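Long-range contacts in Mypaa.01249.c (Mycobacterium paratuberculosis, PDB 3RD5), which probably acts as an oxidoreductase of the short-chain dehydrogenase/reductase family, although its substrate is unknown: residues His116-Ala121 and Ser281-Thr287; Ile147-Leu152 and Met273-Leu277; Arg233-Tyr237 and Arg258-Val262. All coordinates share one frame; numbering follows the deposited sequence.

In the fold
Interactions 1 and 2 both use helix 271-285, at successive points along it. Interaction 1 is the buried one: the C-terminal end of that helix and the turn after it cross helix 110-126 through an aromatic ring, threonine hydroxyls and one histidine-serine hydrogen bond. Interaction 2, farther out and partly buried, is purely apolar and seats the loop 147-152 on the same helix; L284 of the first touches L152 of the second. Interaction 3 lies with its centre about 27 Å from that of interaction 1, across the chain's centre, where helix 226-240 meets edge strand 259-261. Partly buried, it combines a threonine-glutamine bond with water bridges.

Interaction 1: His116-Ala121 and Ser281-Thr287; sequences HLGHFA and SEQLTKT
F120 and S281 meet at the heart of this contact: S281 CB sits squarely over one face of the phenyl ring, 3.5 Å from the centroid of the F120 ring and almost on its normal, a CH-pi contact. F120 reaches it with CG anti to the backbone N (chi1 -180°), which carries the ring straight out from helix 110-126. The hydroxyl of the same serine turns to H116, whose NE2 donates to S281 OG at 2.9 Å in a nearly straight bond (165°) lying close to the imidazole plane. S281 OG is also hydrogen-bonded to L277 O one turn back, so the serine is gripped from its own helix as well as from its neighbour.

On the rim of the phenyl ring, T285 OG1 lies 3.5 Å from F120 CD2, while E282 CG lies in the ring plane near CZ. T285 OG1 is held by a bond to S281 O of 2.8 Å and accepts one from T287 OG1 at 2.9 Å; S281 O takes T285 N and T285 OG1 from opposite faces of its carbonyl plane. These hydroxyls link T285 at the helix end to T287 beyond K286, whose phi is positive; T287 CG2 lies 3.9 Å from A121 CB. T287 OG1 has a further partner in N124. L117 completes the apolar side, its CD1 4.0 Å from L284 CD1.

The two helical segments cross almost perpendicularly, at -88°, with their axes 9.9 Å apart. W278 packs edge-to-face with F120, helix 161-185 touches H116 through A171 and F175, and helix 74-82 meets A121 through L74 and V77. The C-terminal helix 271-285 therefore lies across helix 110-126, one of the helices flanking the Rossmann-type sheet.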
loop_
_atom_site.group_PDB
_atom_site.type_symbol
_atom_site.label_atom_id
_atom_site.label_comp_id
_atom_site.label_asym_id
_atom_site.label_seq_id
_atom_site.Cartn_x
_atom_site.Cartn_y
_atom_site.Cartn_z
ATOM N N HIS A 116 4.503 3.195 5.647
ATOM C CA HIS A 116 5.675 2.735 4.920
ATOM C C HIS A 116 6.397 1.554 5.581
ATOM O O HIS A 116 6.544 0.486 4.975
ATOM C CB HIS A 116 6.665 3.903 4.666
ATOM C CG HIS A 116 7.965 3.466 4.099
ATOM N ND1 HIS A 116 8.087 2.903 2.850
ATOM C CD2 HIS A 116 9.212 3.489 4.626
ATOM C CE1 HIS A 116 9.355 2.570 2.640
ATOM N NE2 HIS A 116 10.067 2.922 3.709
ATOM N N LEU A 117 6.907 1.729 6.800
ATOM C CA LEU A 117 7.812 0.704 7.342
ATOM C C LEU A 117 7.173 -0.641 7.569
ATOM O O LEU A 117 7.764 -1.685 7.274
ATOM C CB LEU A 117 8.547 1.189 8.616
ATOM C CG LEU A 117 9.470 2.405 8.396
ATOM C CD1 LEU A 117 9.863 3.097 9.738
ATOM C CD2 LEU A 117 10.746 2.055 7.591
ATOM N N GLY A 118 5.933 -0.639 8.051
ATOM C CA GLY A 118 5.263 -1.929 8.270
ATOM C C GLY A 118 4.989 -2.647 6.933
ATOM O O GLY A 118 5.128 -3.853 6.843
ATOM N N HIS A 119 4.610 -1.887 5.925
ATOM C CA HIS A 119 4.425 -2.398 4.554
ATOM C C HIS A 119 5.726 -2.870 3.909
ATOM O O HIS A 119 5.762 -3.870 3.195
ATOM C CB HIS A 119 3.718 -1.373 3.676
ATOM C CG HIS A 119 2.234 -1.298 3.909
ATOM N ND1 HIS A 119 1.560 -0.094 3.971
ATOM C CD2 HIS A 119 1.291 -2.271 3.979
ATOM C CE1 HIS A 119 0.256 -0.348 4.107
ATOM N NE2 HIS A 119 0.068 -1.669 4.160
ATOM N N PHE A 120 6.815 -2.146 4.177
ATOM C CA PHE A 120 8.139 -2.533 3.706
ATOM C C PHE A 120 8.511 -3.915 4.242
ATOM O O PHE A 120 8.934 -4.800 3.483
ATOM C CB PHE A 120 9.144 -1.477 4.175
ATOM C CG PHE A 120 10.569 -1.739 3.751
ATOM C CD1 PHE A 120 11.027 -1.260 2.545
ATOM C CD2 PHE A 120 11.431 -2.489 4.533
ATOM C CE1 PHE A 120 12.330 -1.504 2.116
ATOM C CE2 PHE A 120 12.740 -2.739 4.110
ATOM C CZ PHE A 120 13.182 -2.266 2.903
ATOM N N ALA A 121 8.367 -4.100 5.546
ATOM C CA ALA A 121 8.661 -5.373 6.159
ATOM C C ALA A 121 7.751 -6.465 5.645
ATOM O O ALA A 121 8.210 -7.571 5.271
ATOM C CB ALA A 121 8.517 -5.238 7.695
ATOM N N SER A 281 15.432 1.727 5.474
ATOM C CA SER A 281 14.258 0.923 5.806
ATOM C C SER A 281 14.626 -0.516 6.211
ATOM O O SER A 281 14.017 -1.117 7.122
ATOM C CB SER A 281 13.249 0.928 4.655
ATOM O OG SER A 281 12.798 2.273 4.410
ATOM N N GLU A 282 15.631 -1.086 5.535
ATOM C CA GLU A 282 16.140 -2.401 5.908
ATOM C C GLU A 282 16.715 -2.336 7.329
ATOM O O GLU A 282 16.494 -3.232 8.142
ATOM C CB GLU A 282 17.227 -2.910 4.916
ATOM C CG GLU A 282 16.704 -3.311 3.549
ATOM C CD GLU A 282 17.636 -4.194 2.742
ATOM O OE1 GLU A 282 18.821 -4.335 3.142
ATOM O OE2 GLU A 282 17.197 -4.735 1.706
ATOM N N GLN A 283 17.460 -1.288 7.633
ATOM C CA GLN A 283 18.063 -1.172 8.961
ATOM C C GLN A 283 17.000 -1.008 10.046
ATOM O O GLN A 283 17.110 -1.618 11.091
ATOM C CB GLN A 283 19.072 -0.031 9.020
ATOM C CG GLN A 283 20.248 -0.245 8.120
ATOM C CD GLN A 283 21.050 1.012 7.946
ATOM O OE1 GLN A 283 20.870 1.987 8.677
ATOM N NE2 GLN A 283 21.916 1.015 6.952
ATOM N N LEU A 284 15.973 -0.200 9.803
ATOM C CA LEU A 284 14.959 0.025 10.801
ATOM C C LEU A 284 14.092 -1.200 11.047
ATOM O O LEU A 284 13.640 -1.455 12.193
ATOM C CB LEU A 284 14.077 1.220 10.395
ATOM C CG LEU A 284 14.708 2.614 10.465
ATOM C CD1 LEU A 284 13.779 3.640 9.804
ATOM C CD2 LEU A 284 14.970 3.003 11.954
ATOM N N THR A 285 13.792 -1.934 9.975
ATOM C CA THR A 285 12.826 -3.052 10.065
ATOM C C THR A 285 13.463 -4.431 10.284
ATOM O O THR A 285 12.740 -5.379 10.586
ATOM C CB THR A 285 11.898 -3.145 8.855
ATOM O OG1 THR A 285 12.646 -3.462 7.669
ATOM C CG2 THR A 285 11.092 -1.840 8.665
ATOM N N LYS A 286 14.789 -4.520 10.138
ATOM C CA LYS A 286 15.499 -5.810 10.164
ATOM C C LYS A 286 14.891 -6.805 9.187
ATOM O O LYS A 286 14.762 -8.002 9.483
ATOM C CB LYS A 286 15.603 -6.330 11.604
ATOM C CG LYS A 286 16.332 -5.328 12.558
ATOM C CD LYS A 286 17.628 -4.848 11.938
ATOM C CE LYS A 286 18.416 -3.835 12.781
ATOM N NZ LYS A 286 19.335 -3.087 11.854
ATOM N N THR A 287 14.516 -6.298 8.012
ATOM C CA THR A 287 14.117 -7.117 6.859
ATOM C C THR A 287 14.939 -6.652 5.667
ATOM O O THR A 287 15.483 -5.547 5.648
ATOM C CB THR A 287 12.598 -7.059 6.507
ATOM O OG1 THR A 287 12.277 -5.762 5.995
ATOM C CG2 THR A 287 11.768 -7.382 7.735
#

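Interaction 2: Ile147-Leu152 and Met273-Leu277; sequences INLEDL and MAAAL
A purely apolar contact seats the loop between strand 133-137 and helix 161-185 against helix 271-285, near the outside of the molecule, with the bent side chain of M273 received by I147 and L149. The thioether does most of the touching: M273 SD lies 3.8 Å from I147 CB and equally near I147 CG2, and M273 SD is also 3.8 Å from L149 CG. M273 and L149 reach toward each other tip to tip, whereas M273 and I147 lie at a slant to one another. Two bends in the methionine produce this: the chain leaves with CG anti to its backbone nitrogen, then turns at chi2 (62°) and again at chi3 (79°), bringing CE near the carbonyl oxygen of I147.

L149 spreads its two methyl branches along the helix. Its CD1 comes to 3.8 Å from A276 CB, and its CD2 approaches the backbone at L277 N, 4.1 Å away. The chain has the Rossmann-type fold of the short-chain dehydrogenase/reductase family; this loop follows strand 133-137 and leads to helix 161-185, and here it packs on helix 271-285, the last helix of the chain.

L277 offers CD1 to the loop, meeting I147 CG2 at 4.2 Å with the two side chains nearly perpendicular, and L152 CD1 at 4.3 Å. Around these residues, L174 of helix 161-185 touches both I147 and M273, while L280, one turn farther along helix 271-285, touches L149 and L152. The loop itself is pinned by Q167, which accepts from N148 N and donates to L152 O, and by D151, whose carboxylate takes the backbone nitrogens of R155 and S156.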
loop_
_atom_site.group_PDB
_atom_site.type_symbol
_atom_site.label_atom_id
_atom_site.label_comp_id
_atom_site.label_asym_id
_atom_site.label_seq_id
_atom_site.Cartn_x
_atom_site.Cartn_y
_atom_site.Cartn_z
ATOM N N ILE A 147 11.804 13.205 2.089
ATOM C CA ILE A 147 12.439 12.189 2.948
ATOM C C ILE A 147 13.563 12.810 3.741
ATOM O O ILE A 147 14.457 13.432 3.173
ATOM C CB ILE A 147 13.016 11.037 2.136
ATOM C CG1 ILE A 147 11.966 10.381 1.254
ATOM C CG2 ILE A 147 13.679 10.002 3.074
ATOM C CD1 ILE A 147 10.700 9.870 1.996
ATOM N N ASN A 148 13.488 12.695 5.063
ATOM C CA ASN A 148 14.556 13.132 5.975
ATOM C C ASN A 148 15.301 11.898 6.463
ATOM O O ASN A 148 14.847 11.180 7.345
ATOM C CB ASN A 148 13.934 13.926 7.123
ATOM C CG ASN A 148 14.952 14.644 7.929
ATOM O OD1 ASN A 148 16.014 14.069 8.260
ATOM N ND2 ASN A 148 14.665 15.926 8.244
ATOM N N LEU A 149 16.439 11.566 5.810
ATOM C CA LEU A 149 17.157 10.334 6.134
ATOM C C LEU A 149 17.784 10.366 7.526
ATOM O O LEU A 149 17.913 9.320 8.142
ATOM C CB LEU A 149 18.284 10.081 5.108
ATOM C CG LEU A 149 17.833 9.768 3.680
ATOM C CD1 LEU A 149 19.083 9.805 2.752
ATOM C CD2 LEU A 149 17.104 8.400 3.611
ATOM N N GLU A 150 18.151 11.547 7.998
ATOM C CA GLU A 150 18.799 11.692 9.314
ATOM C C GLU A 150 17.802 11.613 10.451
ATOM O O GLU A 150 18.189 11.256 11.571
ATOM C CB GLU A 150 19.533 13.042 9.380
ATOM C CG GLU A 150 20.705 13.170 8.397
ATOM C CD GLU A 150 20.314 13.292 6.893
ATOM O OE1 GLU A 150 19.176 13.785 6.539
ATOM O OE2 GLU A 150 21.165 12.877 6.022
ATOM N N ASP A 151 16.532 11.914 10.182
ATOM C CA ASP A 151 15.535 11.984 11.256
ATOM C C ASP A 151 14.160 11.601 10.678
ATOM O O ASP A 151 13.174 12.354 10.739
ATOM C CB ASP A 151 15.510 13.349 11.942
ATOM C CG ASP A 151 14.669 13.362 13.192
ATOM O OD1 ASP A 151 14.332 12.284 13.722
ATOM O OD2 ASP A 151 14.362 14.506 13.617
ATOM N N LEU A 152 14.091 10.401 10.136
ATOM C CA LEU A 152 12.864 9.894 9.498
ATOM C C LEU A 152 11.692 9.866 10.477
ATOM O O LEU A 152 10.535 10.081 10.072
ATOM C CB LEU A 152 13.114 8.495 8.942
ATOM C CG LEU A 152 12.041 7.975 7.991
ATOM C CD1 LEU A 152 12.145 8.568 6.578
ATOM C CD2 LEU A 152 12.125 6.399 7.934
ATOM N N MET A 273 17.661 8.749 -3.874
ATOM C CA MET A 273 16.891 8.759 -2.640
ATOM C C MET A 273 16.098 7.475 -2.469
ATOM O O MET A 273 16.006 6.963 -1.362
ATOM C CB MET A 273 15.960 9.972 -2.553
ATOM C CG MET A 273 15.177 10.053 -1.262
ATOM S SD MET A 273 16.204 10.209 0.220
ATOM C CE MET A 273 16.553 11.893 0.116
ATOM N N ALA A 274 15.542 6.916 -3.538
ATOM C CA ALA A 274 14.823 5.656 -3.396
ATOM C C ALA A 274 15.746 4.555 -2.859
ATOM O O ALA A 274 15.375 3.766 -1.984
ATOM C CB ALA A 274 14.219 5.235 -4.758
ATOM N N ALA A 275 16.963 4.459 -3.396
ATOM C CA ALA A 275 17.916 3.506 -2.954
ATOM C C ALA A 275 18.428 3.740 -1.513
ATOM O O ALA A 275 18.582 2.775 -0.750
ATOM C CB ALA A 275 19.066 3.376 -4.001
ATOM N N ALA A 276 18.639 5.017 -1.123
ATOM C CA ALA A 276 19.061 5.345 0.235
ATOM C C ALA A 276 17.955 5.052 1.242
ATOM O O ALA A 276 18.206 4.476 2.305
ATOM C CB ALA A 276 19.434 6.844 0.327
ATOM N N LEU A 277 16.720 5.407 0.885
ATOM C CA LEU A 277 15.570 5.116 1.752
ATOM C C LEU A 277 15.415 3.609 1.952
ATOM O O LEU A 277 15.069 3.158 3.042
ATOM C CB LEU A 277 14.277 5.720 1.185
ATOM C CG LEU A 277 13.002 5.329 1.947
ATOM C CD1 LEU A 277 12.967 5.895 3.377
ATOM C CD2 LEU A 277 11.802 5.827 1.141
#

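Interaction 3: Arg233-Tyr237 and Arg258-Val262; sequences RQTLY and RTQPV
Helix 226-240 packs here on the outermost strand, 259-261, of the Rossmann-type sheet, which pairs antiparallel with strand 248-251. The segment axes are 8.8 Å apart and cross at -49°. T259 makes most of the strand's contact with the helix. Its CG2 lies over one face of the Y237 ring, offset toward the rim, 3.5 Å from Y237 CG, a CH-pi contact. Y237 CG is anti to the backbone N (chi1 -176°), which carries the ring over to T259, so that its face meets CG2, and W6 meets the same ring edge-to-face.

The hydroxyl branch of T259 does something different. T259 OG1 donates to Q234 OE1 at 2.7 Å, approaching from 34° off the carbonyl plane. Q234, folded at chi2, is held on its other amide atom, since Q234 NE2 bonds to F230 O one turn back. R233 adds its aliphatic part, with R233 CD 3.3 Å from T259 OG1.

Two waters bridge the segments. One accepts from R233 NH1 and Q234 NE2 and donates to T259 OG1 at 2.8 Å, so the hydroxyl is gripped from two directions; the water lies in the plane of the guanidinium, at its edge. The other bridges Y237 OH and the backbone, donating to T259 O over 2.9 Å.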
loop_
_atom_site.group_PDB
_atom_site.type_symbol
_atom_site.label_atom_id
_atom_site.label_comp_id
_atom_site.label_asym_id
_atom_site.label_seq_id
_atom_site.Cartn_x
_atom_site.Cartn_y
_atom_site.Cartn_z
ATOM N N ARG A 233 -11.496 2.269 -7.016
ATOM C CA ARG A 233 -11.367 2.094 -8.460
ATOM C C ARG A 233 -9.918 2.148 -8.920
ATOM O O ARG A 233 -9.472 1.402 -9.780
ATOM C CB ARG A 233 -12.185 3.157 -9.176
ATOM C CG ARG A 233 -12.161 3.101 -10.703
ATOM C CD ARG A 233 -12.809 4.336 -11.336
ATOM N NE ARG A 233 -14.210 4.415 -10.997
ATOM C CZ ARG A 233 -14.951 5.495 -11.220
ATOM N NH1 ARG A 233 -14.396 6.582 -11.717
ATOM N NH2 ARG A 233 -16.237 5.492 -10.882
ATOM N N GLN A 234 -9.194 3.096 -8.336
ATOM C CA GLN A 234 -7.819 3.356 -8.745
ATOM C C GLN A 234 -6.947 2.143 -8.406
ATOM O O GLN A 234 -6.152 1.656 -9.236
ATOM C CB GLN A 234 -7.307 4.641 -8.098
ATOM C CG GLN A 234 -8.268 5.842 -8.056
ATOM C CD GLN A 234 -8.898 6.210 -9.370
ATOM O OE1 GLN A 234 -8.233 6.145 -10.427
ATOM N NE2 GLN A 234 -10.191 6.642 -9.320
ATOM N N THR A 235 -7.067 1.664 -7.175
ATOM C CA THR A 235 -6.348 0.467 -6.740
ATOM C C THR A 235 -6.714 -0.760 -7.584
ATOM O O THR A 235 -5.849 -1.543 -7.960
ATOM C CB THR A 235 -6.631 0.165 -5.281
ATOM O OG1 THR A 235 -6.310 1.301 -4.475
ATOM C CG2 THR A 235 -5.826 -1.031 -4.788
ATOM N N LEU A 236 -8.006 -0.904 -7.866
ATOM C CA LEU A 236 -8.501 -2.063 -8.615
ATOM C C LEU A 236 -7.944 -2.117 -10.044
ATOM O O LEU A 236 -7.658 -3.178 -10.577
ATOM C CB LEU A 236 -10.040 -2.071 -8.585
ATOM C CG LEU A 236 -10.676 -2.398 -7.222
ATOM C CD1 LEU A 236 -12.189 -2.033 -7.183
ATOM C CD2 LEU A 236 -10.437 -3.872 -6.840
ATOM N N TYR A 237 -7.778 -0.937 -10.657
ATOM C CA TYR A 237 -7.133 -0.838 -11.961
ATOM C C TYR A 237 -5.656 -1.278 -11.869
ATOM O O TYR A 237 -5.196 -2.131 -12.631
ATOM C CB TYR A 237 -7.262 0.597 -12.474
ATOM C CG TYR A 237 -6.742 0.878 -13.866
ATOM C CD1 TYR A 237 -5.402 1.121 -14.075
ATOM C CD2 TYR A 237 -7.600 1.013 -14.925
ATOM C CE1 TYR A 237 -4.913 1.509 -15.330
ATOM C CE2 TYR A 237 -7.116 1.397 -16.176
ATOM C CZ TYR A 237 -5.784 1.641 -16.342
ATOM O OH TYR A 237 -5.322 2.032 -17.601
ATOM N N ARG A 258 -10.819 10.466 -14.980
ATOM C CA ARG A 258 -10.739 9.065 -15.402
ATOM C C ARG A 258 -9.482 8.385 -14.891
ATOM O O ARG A 258 -8.424 9.019 -14.771
ATOM C CB ARG A 258 -10.754 8.960 -16.927
ATOM C CG ARG A 258 -9.624 9.593 -17.678
ATOM C CD ARG A 258 -9.907 9.492 -19.204
ATOM N NE ARG A 258 -10.032 8.099 -19.656
ATOM C CZ ARG A 258 -10.760 7.693 -20.702
ATOM N NH1 ARG A 258 -11.466 8.553 -21.417
ATOM N NH2 ARG A 258 -10.795 6.408 -21.026
ATOM N N THR A 259 -9.578 7.089 -14.642
ATOM C CA THR A 259 -8.433 6.294 -14.141
ATOM C C THR A 259 -7.447 5.988 -15.254
ATOM O O THR A 259 -7.801 5.522 -16.343
ATOM C CB THR A 259 -8.967 4.998 -13.519
ATOM O OG1 THR A 259 -9.839 5.309 -12.434
ATOM C CG2 THR A 259 -7.812 4.124 -13.034
ATOM N N GLN A 260 -6.194 6.314 -15.008
ATOM C CA GLN A 260 -5.124 6.143 -15.989
ATOM C C GLN A 260 -3.771 6.195 -15.281
ATOM O O GLN A 260 -3.671 6.611 -14.125
ATOM C CB GLN A 260 -5.192 7.235 -17.075
ATOM C CG GLN A 260 -5.128 8.657 -16.481
ATOM C CD GLN A 260 -4.946 9.756 -17.465
ATOM O OE1 GLN A 260 -5.803 9.982 -18.233
ATOM N NE2 GLN A 260 -3.824 10.469 -17.388
ATOM N N PRO A 261 -2.693 5.801 -15.957
ATOM C CA PRO A 261 -1.367 6.137 -15.448
ATOM C C PRO A 261 -1.199 7.650 -15.317
ATOM O O PRO A 261 -1.606 8.409 -16.207
ATOM C CB PRO A 261 -0.442 5.564 -16.539
ATOM C CG PRO A 261 -1.244 4.435 -17.123
ATOM C CD PRO A 261 -2.599 5.073 -17.235
ATOM N N VAL A 262 -0.590 8.060 -14.202
ATOM C CA VAL A 262 -0.424 9.471 -13.872
ATOM C C VAL A 262 1.035 9.754 -13.485
ATOM O O VAL A 262 1.828 8.831 -13.332
ATOM C CB VAL A 262 -1.363 9.908 -12.751
ATOM C CG1 VAL A 262 -2.826 9.824 -13.220
ATOM C CG2 VAL A 262 -1.129 9.100 -11.467
HETATM O O HOH W 1 -11.544 7.437 -11.969
HETATM O O HOH W 2 -6.759 4.203 -18.646
#